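Local atomic coordinates of sorbitol dehydrogenase (PDB entry 5ITG), a protein that probably oxidises D-sorbitol to L-sorbose, passing hydride to an NADP cofactor, as a Rossmann-fold member of the mannitol dehydrogenase family. Residues I295-A300 / E351-S356. Residues are numbered along the deposited sequence; the frame is centred on the assembly and turned at random.
Sequences IRMLNA and EGYRDS
In the helical C-terminal domain, segments 295-300 and 351-356, on helices 288-312 and 350-361, run nearly parallel, their axes 9.9 Å apart at closest approach and crossing at -15°; they meet through Met-297, a selenomethionine, and Tyr-353. The two side chains start from facing helices and lie alongside each other. Met-297 CB lies at the ring edge, 3.9 Å from Tyr-353 CD2, and its SE sits obliquely beside the ring, 5.1 Å from the Tyr-353 ring centroid, a Met-aromatic contact. A bend at chi3 (73°) then turns Met-297 CE onto the neighbouring helix, where it packs 3.6 Å from Arg-354 CB. With CG anti to the backbone N (chi1 -167°), Tyr-353 extends across to the other helix, and its OH touches Leu-298 CB at 3.5 Å. An alanine at Tyr-353 is likely to open a gap between the helices, leaving the selenium and Leu-298 CB without the ring they pack against. The guanidinium of Arg-354 turns from the interface: NE and NH2 both grip Asp-355 OD1 side-on in a salt bridge, and NH1 hydrogen-bonds Asn-335 on helix 324-338. That helix also supplies Val-338 against Met-297, while Leu-298 also meets Val-357 and Phe-361 of helix 350-361; helix 377-394 packs on Ile-295 and Ala-300 through Phe-384.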
loop_
_atom_site.group_PDB
_atom_site.type_symbol
_atom_site.label_atom_id
_atom_site.label_comp_id
_atom_site.label_asym_id
_atom_site.label_seq_id
_atom_site.Cartn_x
_atom_site.Cartn_y
_atom_site.Cartn_z
ATOM N N ILE A 295 -0.331 -7.103 8.464
ATOM C CA ILE A 295 1.023 -7.014 9.003
ATOM C C ILE A 295 1.570 -8.359 9.496
ATOM O O ILE A 295 2.679 -8.771 9.129
ATOM C CB ILE A 295 1.074 -6.007 10.182
ATOM C CG1 ILE A 295 0.900 -4.580 9.652
ATOM C CG2 ILE A 295 2.394 -6.136 10.945
ATOM C CD1 ILE A 295 0.704 -3.562 10.755
ATOM N N ARG A 296 0.778 -9.056 10.306
ATOM C CA ARG A 296 1.242 -10.300 10.903
ATOM C C ARG A 296 1.127 -11.582 10.089
ATOM O O ARG A 296 1.708 -12.609 10.472
ATOM C CB ARG A 296 0.576 -10.480 12.272
ATOM C CG ARG A 296 0.907 -9.336 13.252
ATOM C CD ARG A 296 0.252 -9.563 14.607
ATOM N NE ARG A 296 0.658 -10.849 15.152
ATOM C CZ ARG A 296 -0.047 -11.550 16.040
ATOM N NH1 ARG A 296 -1.212 -11.091 16.499
ATOM N NH2 ARG A 296 0.408 -12.725 16.456
HETATM N N MSE A 297 0.383 -11.537 8.988
HETATM C CA MSE A 297 0.254 -12.704 8.116
HETATM C C MSE A 297 0.882 -12.459 6.736
HETATM O O MSE A 297 1.732 -13.232 6.315
HETATM C CB MSE A 297 -1.213 -13.111 7.970
HETATM C CG MSE A 297 -1.792 -13.737 9.239
HETATM SE SE MSE A 297 -3.547 -14.458 8.945
HETATM C CE MSE A 297 -3.020 -16.010 7.899
ATOM N N LEU A 298 0.487 -11.388 6.043
ATOM C CA LEU A 298 1.047 -11.120 4.716
ATOM C C LEU A 298 2.497 -10.636 4.779
ATOM O O LEU A 298 3.389 -11.250 4.187
ATOM C CB LEU A 298 0.204 -10.087 3.952
ATOM C CG LEU A 298 0.723 -9.743 2.543
ATOM C CD1 LEU A 298 0.467 -10.899 1.610
ATOM C CD2 LEU A 298 0.040 -8.493 2.015
ATOM N N ASN A 299 2.731 -9.540 5.501
ATOM C CA ASN A 299 4.076 -8.978 5.622
ATOM C C ASN A 299 5.020 -9.923 6.368
ATOM O O ASN A 299 6.154 -10.158 5.936
ATOM C CB ASN A 299 4.017 -7.611 6.328
ATOM C CG ASN A 299 3.111 -6.619 5.611
ATOM O OD1 ASN A 299 2.974 -6.651 4.383
ATOM N ND2 ASN A 299 2.504 -5.721 6.371
ATOM N N ALA A 300 4.551 -10.458 7.493
ATOM C CA ALA A 300 5.335 -11.394 8.286
ATOM C C ALA A 300 5.645 -12.638 7.457
ATOM O O ALA A 300 6.748 -13.185 7.530
ATOM C CB ALA A 300 4.556 -11.802 9.551
ATOM N N GLU A 351 -7.831 -18.456 7.879
ATOM C CA GLU A 351 -7.362 -19.536 7.022
ATOM C C GLU A 351 -7.532 -19.162 5.561
ATOM O O GLU A 351 -6.715 -19.539 4.720
ATOM C CB GLU A 351 -8.122 -20.829 7.319
ATOM C CG GLU A 351 -7.970 -21.306 8.747
ATOM C CD GLU A 351 -9.217 -21.070 9.583
ATOM O OE1 GLU A 351 -9.552 -19.889 9.896
ATOM O OE2 GLU A 351 -9.864 -22.082 9.919
ATOM N N GLY A 352 -8.604 -18.434 5.267
ATOM C CA GLY A 352 -8.851 -17.991 3.907
ATOM C C GLY A 352 -7.827 -16.922 3.563
ATOM O O GLY A 352 -7.371 -16.823 2.427
ATOM N N TYR A 353 -7.462 -16.110 4.549
ATOM C CA TYR A 353 -6.472 -15.071 4.309
ATOM C C TYR A 353 -5.139 -15.753 4.019
ATOM O O TYR A 353 -4.412 -15.362 3.106
ATOM C CB TYR A 353 -6.313 -14.155 5.519
ATOM C CG TYR A 353 -5.526 -12.897 5.175
ATOM C CD1 TYR A 353 -6.128 -11.842 4.497
ATOM C CD2 TYR A 353 -4.171 -12.799 5.474
ATOM C CE1 TYR A 353 -5.390 -10.707 4.117
ATOM C CE2 TYR A 353 -3.425 -11.682 5.105
ATOM C CZ TYR A 353 -4.039 -10.643 4.428
ATOM O OH TYR A 353 -3.293 -9.546 4.067
ATOM N N ARG A 354 -4.826 -16.768 4.818
ATOM C CA ARG A 354 -3.597 -17.542 4.656
ATOM C C ARG A 354 -3.525 -18.067 3.225
ATOM O O ARG A 354 -2.489 -17.972 2.567
ATOM C CB ARG A 354 -3.588 -18.724 5.633
ATOM C CG ARG A 354 -2.484 -19.749 5.396
ATOM C CD ARG A 354 -2.888 -21.099 6.002
ATOM N NE ARG A 354 -3.987 -21.721 5.262
ATOM C CZ ARG A 354 -4.803 -22.651 5.755
ATOM N NH1 ARG A 354 -4.664 -23.081 7.006
ATOM N NH2 ARG A 354 -5.756 -23.166 4.990
ATOM N N ASP A 355 -4.634 -18.622 2.746
ATOM C CA ASP A 355 -4.668 -19.152 1.392
ATOM C C ASP A 355 -4.361 -18.074 0.361
ATOM O O ASP A 355 -3.640 -18.328 -0.603
ATOM C CB ASP A 355 -6.026 -19.794 1.094
ATOM C CG ASP A 355 -6.260 -21.057 1.904
ATOM O OD1 ASP A 355 -5.261 -21.677 2.333
ATOM O OD2 ASP A 355 -7.435 -21.439 2.102
ATOM N N SER A 356 -4.894 -16.871 0.560
ATOM C CA SER A 356 -4.642 -15.785 -0.386
ATOM C C SER A 356 -3.179 -15.344 -0.355
ATOM O O SER A 356 -2.605 -15.005 -1.390
ATOM C CB SER A 356 -5.545 -14.579 -0.097
ATOM O OG SER A 356 -5.213 -13.960 1.137
#